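Local structure of glucanase (Klebsiella pneumoniae, 5GY3) at residues W4-Y7 with K8-F11; P156-R159 with A160-E163; T168-R171 with T172-T175. The protein probably hydrolyses internal beta-1,4-glucosidic bonds of cellulose and related beta-glucans, as a family 8 glycoside hydrolase. All blocks are in the same frame, centred on the assembly; numbering follows the deposited sequence.

All three contacts are local, each between successive turns of one helix, so none closes a long loop and none nests in or crosses another. Contact 1 comes first, on helix 2-11 at the N terminus. It faces helix 293-307 near the C terminus, and also helices 29-41 and 45-59. Contact 2 lies on helix 155-164 and contact 3 on the next helix, 167-183. Their centres are about 9 Å apart, and W158 and F161 of contact 2 pack on W170 of contact 3. Contact 1 is remote from both and lies across the chain's centre from contact 3, their centres about 36 Å apart.

Contact 1: residues W4-Y7 with K8-F11; sequences WERY and KARF
K8 lays its aliphatic chain over one face of the W4 indole. Its CG sits 3.9 Å from the centroid of the W4 six-membered ring, a CH-pi contact displaced toward the rim. The W4 ring is brought there by a first torsion that sets CG opposite the backbone N (chi1 169°). The lysine bends about its CG-CD bond, and its end runs beside E5 in the same direction. K8 NZ meets E5 OE2 at 3.2 Å in a salt bridge, from above the carboxylate plane. D44 is a second anionic partner of K8 NZ and also accepts from W4 NE1.

On another side of the helix, R10 places its CG 3.7 Å above the centre of the R6 guanidinium plane. The two guanidinium planes are 54° apart. A water accepts from R6 NE at 2.9 Å and weakly from R10 NH1. R6 also pairs with D289, and R10 NH2 bonds to the D291 carbonyl.

The Y7 and F11 side chains cross at about a right angle. Y7 CD1 and F11 CD2 are 3.5 Å apart, and the ring planes stand at 58°. Y7 OH reaches S297 on helix 293-307. Four backbone bonds, from K8 N to W4 O through F11 N to Y7 O, mark an amphipathic alpha-helix with i to i+3 and i to i+4 side-chain pairs, up to its end at F11.

Contact 2: residues P156-R159 with A160-E163; sequences PAWR and AFAE
F161 turns one ring face onto the carbonyl oxygen of A157, one helical turn earlier. A157 O lies 3.2 Å above the F161 ring plane, toward the rim. The same oxygen accepts the backbone N-H of F161 at 2.8 Å, with an N-H...O angle of 164°. The ring stays over this carbonyl because F161 CG stands beside its own backbone N (chi1 -62°). Its far end, CZ, reaches A157 CB at 4.1 Å. F161 CE2 comes to the edge of the W158 ring near CD1, and the two side chains pass at a slant. This is the packed part of the contact: A157, W158, F161 and A162 are all buried.

The other part is polar and more open. R159 is partly exposed and E163 is exposed. R159 NH1 and E163 OE1 form a salt bridge of 2.7 Å across one turn. The guanidinium and carboxylate planes are 75° apart, far from the coplanar, side-by-side arrangement of a bidentate pair, and OE1 alone makes the close approach to NH1. The arginine chain bends at chi2 and chi3, which carries its guanidinium back over the helix. One of its faces then looks onto A160 N. R159 NH2 also makes a weak bond to P156 O, 3.2 Å long. P156 O is already the acceptor for A160 N, also at 3.2 Å.

W158 lies about 8 Å from D87, the predicted nucleophile, measured between side chains. Helix 155-164 rests between three other helices. A157 and A160 touch W94 of helix 86-103, P156 meets Y224 and W227 of helix 220-228, and F161 meets W170 of helix 167-183 edge-to-face.

Contact 3: residues T168-R171 with T172-T175; sequences TAWR and TLQT
The apolar contact joins W170 to L173. The two side chains lie alongside each other and point the same way. L173 CD2 approaches the six-membered ring of W170, 3.6 Å from CZ3, and meets the ring obliquely. The indole hangs from a CG beside the backbone N of W170 (chi1 -78°), whereas L173 CG stands opposite its own backbone N (chi1 -166°). These different first torsions bring W170 CZ3 and L173 CD2 together. Both residues are buried.

Backbone hydrogen bonds run in the alpha-helical pattern. T172 N donates to T168 O at 2.9 Å, and T175 N to R171 O at 2.9 Å. L173 N and Q174 N do the same toward A169 O and W170 O.

The threonine hydroxyls lie close to the same carbonyls. T172 OG1 is 3.1 Å from T168 O, and T175 OG1 is 3.1 Å from R171 O. Each OG1 stands beside its own backbone N, which turns it back toward the preceding turn.

A water lies between Q174 and W170. Its bond to W170 O is weak, and its approach to Q174 NE2 is so short that this bond is doubtful. Q174 OE1 has a weak bond to Q178, one turn further on.

Around the contact, W170 touches L119 and L120 of helix 106-123 and M133 of strand 130-133. L173 also reaches M133, and W158 of helix 155-164.

The chemistry divides the helix by side. W170 and L173 give a buried apolar flank that packs into the interior through van der Waals and aromatic contacts. T168, R171 and T175 form an exposed, polar flank.

Contact 1: residues W4-Y7 with K8-F11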
ATOM      1  N   TRP A   4      -0.090  -6.598 -18.039  1.00 17.54           N
ATOM      2  CA  TRP A   4       0.669  -7.446 -17.127  1.00 16.21           C
ATOM      3  C   TRP A   4       1.906  -8.033 -17.801  1.00 14.75           C
ATOM      4  O   TRP A   4       2.981  -8.083 -17.197  1.00 14.24           O
ATOM      5  CB  TRP A   4      -0.249  -8.553 -16.587  1.00 18.55           C
ATOM      6  CG  TRP A   4       0.452  -9.645 -15.842  1.00 15.38           C
ATOM      7  CD1 TRP A   4       0.541 -10.958 -16.211  1.00 15.60           C
ATOM      8  CD2 TRP A   4       1.150  -9.527 -14.604  1.00 14.30           C
ATOM      9  NE1 TRP A   4       1.262 -11.666 -15.280  1.00 13.29           N
ATOM     10  CE2 TRP A   4       1.651 -10.812 -14.283  1.00 14.44           C
ATOM     11  CE3 TRP A   4       1.418  -8.462 -13.735  1.00 13.72           C
ATOM     12  CZ2 TRP A   4       2.393 -11.060 -13.133  1.00 13.82           C
ATOM     13  CZ3 TRP A   4       2.155  -8.712 -12.595  1.00 14.09           C
ATOM     14  CH2 TRP A   4       2.629 -10.001 -12.299  1.00 13.68           C
ATOM     15  N   GLU A   5       1.777  -8.494 -19.051  1.00 17.46           N
ATOM     16  CA  GLU A   5       2.954  -8.990 -19.761  1.00 18.91           C
ATOM     17  C   GLU A   5       4.003  -7.896 -19.925  1.00 15.84           C
ATOM     18  O   GLU A   5       5.200  -8.133 -19.714  1.00 15.20           O
ATOM     19  CB  GLU A   5       2.551  -9.557 -21.123  1.00 20.75           C
ATOM     20  CG  GLU A   5       1.727 -10.825 -21.029  1.00 29.04           C
ATOM     21  CD  GLU A   5       2.499 -11.959 -20.387  1.00 30.74           C
ATOM     22  OE1 GLU A   5       3.716 -12.080 -20.656  1.00 33.50           O
ATOM     23  OE2 GLU A   5       1.892 -12.727 -19.611  1.00 36.47           O
ATOM     24  N   ARG A   6       3.573  -6.684 -20.285  1.00 16.53           N
ATOM     25  CA  ARG A   6       4.524  -5.585 -20.430  1.00 16.28           C
ATOM     26  C   ARG A   6       5.163  -5.230 -19.091  1.00 18.04           C
ATOM     27  O   ARG A   6       6.347  -4.884 -19.029  1.00 17.89           O
ATOM     28  CB  ARG A   6       3.820  -4.375 -21.044  1.00 19.20           C
ATOM     29  CG  ARG A   6       4.746  -3.252 -21.431  1.00 27.04           C
ATOM     30  CD  ARG A   6       5.916  -3.763 -22.264  1.00 31.70           C
ATOM     31  NE  ARG A   6       6.818  -2.684 -22.665  1.00 36.40           N
ATOM     32  CZ  ARG A   6       8.013  -2.878 -23.216  1.00 41.93           C
ATOM     33  NH1 ARG A   6       8.454  -4.114 -23.422  1.00 40.53           N
ATOM     34  NH2 ARG A   6       8.771  -1.840 -23.552  1.00 41.91           N
ATOM     35  N   TYR A   7       4.396  -5.329 -18.005  1.00 15.12           N
ATOM     36  CA  TYR A   7       4.922  -5.065 -16.669  1.00 13.96           C
ATOM     37  C   TYR A   7       6.022  -6.051 -16.304  1.00 13.27           C
ATOM     38  O   TYR A   7       7.069  -5.666 -15.769  1.00 13.09           O
ATOM     39  CB  TYR A   7       3.767  -5.140 -15.675  1.00 14.59           C
ATOM     40  CG  TYR A   7       4.056  -4.801 -14.228  1.00 15.08           C
ATOM     41  CD1 TYR A   7       4.167  -3.475 -13.809  1.00 15.24           C
ATOM     42  CD2 TYR A   7       4.135  -5.804 -13.268  1.00 14.08           C
ATOM     43  CE1 TYR A   7       4.388  -3.163 -12.474  1.00 15.95           C
ATOM     44  CE2 TYR A   7       4.355  -5.505 -11.939  1.00 16.48           C
ATOM     45  CZ  TYR A   7       4.480  -4.184 -11.544  1.00 17.41           C
ATOM     46  OH  TYR A   7       4.684  -3.895 -10.212  1.00 16.93           O
ATOM     47  N   LYS A   8       5.789  -7.343 -16.557  1.00 13.84           N
ATOM     48  CA  LYS A   8       6.818  -8.337 -16.266  1.00 13.77           C
ATOM     49  C   LYS A   8       8.048  -8.114 -17.130  1.00 14.11           C
ATOM     50  O   LYS A   8       9.178  -8.282 -16.664  1.00 15.98           O
ATOM     51  CB  LYS A   8       6.280  -9.753 -16.486  1.00 15.37           C
ATOM     52  CG  LYS A   8       5.227 -10.206 -15.491  1.00 14.71           C
ATOM     53  CD  LYS A   8       4.880 -11.690 -15.695  1.00 18.22           C
ATOM     54  CE  LYS A   8       4.321 -11.942 -17.088  1.00 19.48           C
ATOM     55  NZ  LYS A   8       3.935 -13.370 -17.291  1.00 17.39           N
ATOM     56  N   ALA A   9       7.841  -7.748 -18.397  1.00 15.35           N
ATOM     57  CA  ALA A   9       8.965  -7.566 -19.314  1.00 16.62           C
ATOM     58  C   ALA A   9       9.854  -6.418 -18.870  1.00 18.89           C
ATOM     59  O   ALA A   9      11.084  -6.484 -19.002  1.00 20.60           O
ATOM     60  CB  ALA A   9       8.453  -7.315 -20.731  1.00 15.75           C
ATOM     61  N   ARG A  10       9.255  -5.362 -18.328  1.00 18.61           N
ATOM     62  CA  ARG A  10      10.028  -4.202 -17.920  1.00 21.51           C
ATOM     63  C   ARG A  10      10.559  -4.300 -16.502  1.00 21.33           C
ATOM     64  O   ARG A  10      11.661  -3.814 -16.235  1.00 17.74           O
ATOM     65  CB  ARG A  10       9.181  -2.940 -18.076  1.00 17.97           C
ATOM     66  CG  ARG A  10       8.963  -2.602 -19.537  1.00 30.29           C
ATOM     67  CD  ARG A  10       8.551  -1.169 -19.723  1.00 29.38           C
ATOM     68  NE  ARG A  10       9.296  -0.236 -18.876  1.00 22.61           N
ATOM     69  CZ  ARG A  10       8.786   0.922 -18.479  1.00 21.55           C
ATOM     70  NH1 ARG A  10       7.558   1.245 -18.856  1.00 19.39           N
ATOM     71  NH2 ARG A  10       9.485   1.745 -17.712  1.00 23.69           N
ATOM     72  N   PHE A  11       9.830  -4.942 -15.585  1.00 16.32           N
ATOM     73  CA  PHE A  11      10.156  -4.833 -14.174  1.00 15.33           C
ATOM     74  C   PHE A  11      10.410  -6.146 -13.449  1.00 15.19           C
ATOM     75  O   PHE A  11      10.897  -6.110 -12.316  1.00 14.82           O
ATOM     76  CB  PHE A  11       9.039  -4.077 -13.436  1.00 13.88           C
ATOM     77  CG  PHE A  11       8.690  -2.770 -14.066  1.00 15.26           C
ATOM     78  CD1 PHE A  11       9.604  -1.721 -14.062  1.00 14.66           C
ATOM     79  CD2 PHE A  11       7.470  -2.591 -14.695  1.00 14.43           C
ATOM     80  CE1 PHE A  11       9.290  -0.508 -14.653  1.00 16.52           C
ATOM     81  CE2 PHE A  11       7.151  -1.382 -15.285  1.00 19.17           C
ATOM     82  CZ  PHE A  11       8.069  -0.333 -15.257  1.00 17.76           C
TER
HETATM   83  O   HOH W   1       6.266  -0.089 -21.620  1.00 24.34           O

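Contact 2: residues P156-R159 with A160-E163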
ATOM      1  N   PRO A 156      -8.868  -3.029   2.276  1.00  9.49           N
ATOM      2  CA  PRO A 156      -9.411  -4.241   1.636  1.00 10.74           C
ATOM      3  C   PRO A 156      -8.665  -5.509   2.031  1.00 10.61           C
ATOM      4  O   PRO A 156      -9.274  -6.591   2.088  1.00 10.34           O
ATOM      5  CB  PRO A 156      -9.281  -3.934   0.136  1.00 10.43           C
ATOM      6  CG  PRO A 156      -8.142  -2.949   0.056  1.00 10.95           C
ATOM      7  CD  PRO A 156      -8.312  -2.089   1.280  1.00  9.38           C
ATOM      8  N   ALA A 157      -7.363  -5.407   2.305  1.00  7.75           N
ATOM      9  CA  ALA A 157      -6.624  -6.549   2.822  1.00  8.18           C
ATOM     10  C   ALA A 157      -7.112  -6.930   4.212  1.00  7.75           C
ATOM     11  O   ALA A 157      -7.304  -8.114   4.507  1.00  6.32           O
ATOM     12  CB  ALA A 157      -5.135  -6.239   2.845  1.00  6.85           C
ATOM     13  N   TRP A 158      -7.301  -5.936   5.091  1.00  5.95           N
ATOM     14  CA  TRP A 158      -7.742  -6.230   6.451  1.00  7.28           C
ATOM     15  C   TRP A 158      -9.101  -6.923   6.455  1.00  9.46           C
ATOM     16  O   TRP A 158      -9.345  -7.826   7.265  1.00 11.14           O
ATOM     17  CB  TRP A 158      -7.802  -4.946   7.270  1.00  7.60           C
ATOM     18  CG  TRP A 158      -6.465  -4.297   7.473  1.00  6.45           C
ATOM     19  CD1 TRP A 158      -5.250  -4.753   7.042  1.00  7.35           C
ATOM     20  CD2 TRP A 158      -6.212  -3.067   8.161  1.00  8.81           C
ATOM     21  NE1 TRP A 158      -4.256  -3.886   7.431  1.00  7.67           N
ATOM     22  CE2 TRP A 158      -4.823  -2.839   8.113  1.00  7.38           C
ATOM     23  CE3 TRP A 158      -7.034  -2.139   8.820  1.00  6.76           C
ATOM     24  CZ2 TRP A 158      -4.227  -1.723   8.706  1.00  6.64           C
ATOM     25  CZ3 TRP A 158      -6.445  -1.023   9.402  1.00  9.77           C
ATOM     26  CH2 TRP A 158      -5.055  -0.826   9.343  1.00  8.57           C
ATOM     27  N   ARG A 159     -10.003  -6.505   5.564  1.00 10.40           N
ATOM     28  CA  ARG A 159     -11.307  -7.158   5.492  1.00  8.76           C
ATOM     29  C   ARG A 159     -11.147  -8.610   5.054  1.00 11.07           C
ATOM     30  O   ARG A 159     -11.774  -9.509   5.623  1.00 10.88           O
ATOM     31  CB  ARG A 159     -12.234  -6.386   4.539  1.00 13.73           C
ATOM     32  CG  ARG A 159     -13.628  -6.990   4.374  1.00 27.11           C
ATOM     33  CD  ARG A 159     -14.097  -6.950   2.935  1.00 35.84           C
ATOM     34  NE  ARG A 159     -12.945  -7.047   1.998  1.00 42.84           N
ATOM     35  CZ  ARG A 159     -12.615  -8.132   1.318  1.00 40.02           C
ATOM     36  NH1 ARG A 159     -13.351  -9.214   1.459  1.00 37.23           N
ATOM     37  NH2 ARG A 159     -11.580  -8.104   0.506  1.00 38.39           N
ATOM     38  N   ALA A 160     -10.276  -8.860   4.070  1.00  9.66           N
ATOM     39  CA  ALA A 160     -10.009 -10.229   3.640  1.00  9.56           C
ATOM     40  C   ALA A 160      -9.420 -11.059   4.769  1.00 10.53           C
ATOM     41  O   ALA A 160      -9.809 -12.218   4.962  1.00 11.61           O
ATOM     42  CB  ALA A 160      -9.062 -10.233   2.436  1.00 12.18           C
ATOM     43  N   PHE A 161      -8.470 -10.491   5.520  1.00  6.81           N
ATOM     44  CA  PHE A 161      -7.905 -11.216   6.658  1.00  7.43           C
ATOM     45  C   PHE A 161      -9.003 -11.631   7.633  1.00  8.70           C
ATOM     46  O   PHE A 161      -9.049 -12.782   8.092  1.00 10.50           O
ATOM     47  CB  PHE A 161      -6.877 -10.355   7.394  1.00  7.28           C
ATOM     48  CG  PHE A 161      -5.672  -9.952   6.572  1.00  6.29           C
ATOM     49  CD1 PHE A 161      -5.328 -10.624   5.412  1.00  5.97           C
ATOM     50  CD2 PHE A 161      -4.878  -8.888   6.993  1.00  8.09           C
ATOM     51  CE1 PHE A 161      -4.200 -10.249   4.667  1.00  9.15           C
ATOM     52  CE2 PHE A 161      -3.751  -8.508   6.268  1.00  6.90           C
ATOM     53  CZ  PHE A 161      -3.418  -9.187   5.091  1.00  6.62           C
ATOM     54  N   ALA A 162      -9.885 -10.689   7.973  1.00  7.09           N
ATOM     55  CA  ALA A 162     -10.926 -10.962   8.962  1.00  8.57           C
ATOM     56  C   ALA A 162     -11.841 -12.104   8.537  1.00 11.79           C
ATOM     57  O   ALA A 162     -12.329 -12.854   9.387  1.00 11.33           O
ATOM     58  CB  ALA A 162     -11.752  -9.704   9.215  1.00  8.25           C
ATOM     59  N   GLU A 163     -12.101 -12.242   7.237  1.00 10.38           N
ATOM     60  CA  GLU A 163     -12.946 -13.335   6.766  1.00 12.54           C
ATOM     61  C   GLU A 163     -12.299 -14.700   6.956  1.00 14.11           C
ATOM     62  O   GLU A 163     -13.007 -15.716   6.913  1.00 16.57           O
ATOM     63  CB  GLU A 163     -13.280 -13.150   5.301  1.00 13.03           C
ATOM     64  CG  GLU A 163     -13.928 -11.826   4.977  1.00 24.50           C
ATOM     65  CD  GLU A 163     -14.262 -11.715   3.503  1.00 33.85           C
ATOM     66  OE1 GLU A 163     -13.326 -11.625   2.670  1.00 40.01           O
ATOM     67  OE2 GLU A 163     -15.462 -11.732   3.163  1.00 38.88           O
TER

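Contact 3: residues T168-R171 with T172-T175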
ATOM      1  N   THR A 168     -12.197 -10.895  14.975  1.00  5.12           N
ATOM      2  CA  THR A 168     -12.442  -9.766  15.868  1.00  6.53           C
ATOM      3  C   THR A 168     -11.278  -8.776  15.860  1.00  7.79           C
ATOM      4  O   THR A 168     -11.493  -7.556  15.798  1.00  6.62           O
ATOM      5  CB  THR A 168     -12.707 -10.267  17.285  1.00  7.77           C
ATOM      6  OG1 THR A 168     -13.742 -11.260  17.238  1.00  7.84           O
ATOM      7  CG2 THR A 168     -13.145  -9.104  18.174  1.00  7.31           C
ATOM      8  N   ALA A 169     -10.038  -9.277  15.920  1.00  5.50           N
ATOM      9  CA  ALA A 169      -8.894  -8.362  15.977  1.00  6.93           C
ATOM     10  C   ALA A 169      -8.749  -7.565  14.681  1.00  5.68           C
ATOM     11  O   ALA A 169      -8.433  -6.363  14.707  1.00  7.16           O
ATOM     12  CB  ALA A 169      -7.605  -9.141  16.271  1.00  6.81           C
ATOM     13  N   TRP A 170      -8.949  -8.216  13.532  1.00  7.21           N
ATOM     14  CA  TRP A 170      -8.814  -7.496  12.265  1.00  7.93           C
ATOM     15  C   TRP A 170      -9.965  -6.521  12.070  1.00 10.00           C
ATOM     16  O   TRP A 170      -9.773  -5.420  11.532  1.00 10.37           O
ATOM     17  CB  TRP A 170      -8.733  -8.478  11.090  1.00  5.10           C
ATOM     18  CG  TRP A 170      -7.376  -9.107  10.959  1.00  7.43           C
ATOM     19  CD1 TRP A 170      -7.048 -10.426  11.189  1.00  6.75           C
ATOM     20  CD2 TRP A 170      -6.155  -8.444  10.622  1.00  7.57           C
ATOM     21  NE1 TRP A 170      -5.690 -10.614  11.000  1.00  6.67           N
ATOM     22  CE2 TRP A 170      -5.123  -9.417  10.647  1.00  6.75           C
ATOM     23  CE3 TRP A 170      -5.830  -7.121  10.293  1.00  8.67           C
ATOM     24  CZ2 TRP A 170      -3.794  -9.105  10.357  1.00  7.03           C
ATOM     25  CZ3 TRP A 170      -4.497  -6.818   9.990  1.00  6.92           C
ATOM     26  CH2 TRP A 170      -3.501  -7.802  10.041  1.00  6.42           C
ATOM     27  N   ARG A 171     -11.165  -6.903  12.505  1.00  7.55           N
ATOM     28  CA  ARG A 171     -12.298  -5.991  12.409  1.00  7.74           C
ATOM     29  C   ARG A 171     -12.097  -4.769  13.298  1.00 11.28           C
ATOM     30  O   ARG A 171     -12.404  -3.639  12.894  1.00  9.36           O
ATOM     31  CB  ARG A 171     -13.593  -6.718  12.776  1.00 11.90           C
ATOM     32  CG  ARG A 171     -14.142  -7.565  11.657  1.00 16.22           C
ATOM     33  CD  ARG A 171     -15.635  -7.778  11.843  1.00 21.26           C
ATOM     34  NE  ARG A 171     -16.189  -8.642  10.813  1.00 21.35           N
ATOM     35  CZ  ARG A 171     -17.417  -9.145  10.856  1.00 25.00           C
ATOM     36  NH1 ARG A 171     -18.219  -8.867  11.878  1.00 22.41           N
ATOM     37  NH2 ARG A 171     -17.841  -9.935   9.882  1.00 31.53           N
ATOM     38  N   THR A 172     -11.571  -4.974  14.508  1.00  8.92           N
ATOM     39  CA  THR A 172     -11.275  -3.840  15.378  1.00  8.60           C
ATOM     40  C   THR A 172     -10.218  -2.936  14.762  1.00  7.27           C
ATOM     41  O   THR A 172     -10.332  -1.705  14.819  1.00  6.55           O
ATOM     42  CB  THR A 172     -10.829  -4.345  16.748  1.00  9.12           C
ATOM     43  OG1 THR A 172     -11.956  -4.914  17.429  1.00  9.88           O
ATOM     44  CG2 THR A 172     -10.234  -3.201  17.592  1.00  8.99           C
ATOM     45  N   LEU A 173      -9.173  -3.527  14.179  1.00  6.32           N
ATOM     46  CA  LEU A 173      -8.141  -2.715  13.534  1.00  8.49           C
ATOM     47  C   LEU A 173      -8.738  -1.894  12.400  1.00  7.99           C
ATOM     48  O   LEU A 173      -8.427  -0.703  12.242  1.00  8.08           O
ATOM     49  CB  LEU A 173      -7.002  -3.607  13.017  1.00  7.54           C
ATOM     50  CG  LEU A 173      -5.717  -2.856  12.630  1.00  6.41           C
ATOM     51  CD1 LEU A 173      -4.965  -2.355  13.883  1.00  6.94           C
ATOM     52  CD2 LEU A 173      -4.807  -3.694  11.735  1.00  6.84           C
ATOM     53  N   GLN A 174      -9.621  -2.505  11.615  1.00  7.40           N
ATOM     54  CA  GLN A 174     -10.272  -1.758  10.543  1.00 10.00           C
ATOM     55  C   GLN A 174     -11.142  -0.636  11.095  1.00  9.53           C
ATOM     56  O   GLN A 174     -11.096   0.493  10.593  1.00  9.02           O
ATOM     57  CB  GLN A 174     -11.090  -2.698   9.665  1.00 11.61           C
ATOM     58  CG  GLN A 174     -11.969  -1.947   8.700  1.00 18.53           C
ATOM     59  CD  GLN A 174     -12.128  -2.655   7.388  1.00 29.31           C
ATOM     60  OE1 GLN A 174     -12.212  -2.013   6.334  1.00 30.62           O
ATOM     61  NE2 GLN A 174     -12.180  -3.988   7.435  1.00 22.68           N
ATOM     62  N   THR A 175     -11.939  -0.923  12.131  1.00  6.67           N
ATOM     63  CA  THR A 175     -12.762   0.107  12.756  1.00  7.95           C
ATOM     64  C   THR A 175     -11.909   1.259  13.268  1.00  9.79           C
ATOM     65  O   THR A 175     -12.228   2.434  13.051  1.00  5.75           O
ATOM     66  CB  THR A 175     -13.555  -0.501  13.910  1.00 11.73           C
ATOM     67  OG1 THR A 175     -14.534  -1.409  13.387  1.00 13.45           O
ATOM     68  CG2 THR A 175     -14.233   0.596  14.716  1.00 17.46           C
TER
HETATM   69  O   HOH W   2     -11.456  -5.919   8.885  1.00 17.58           O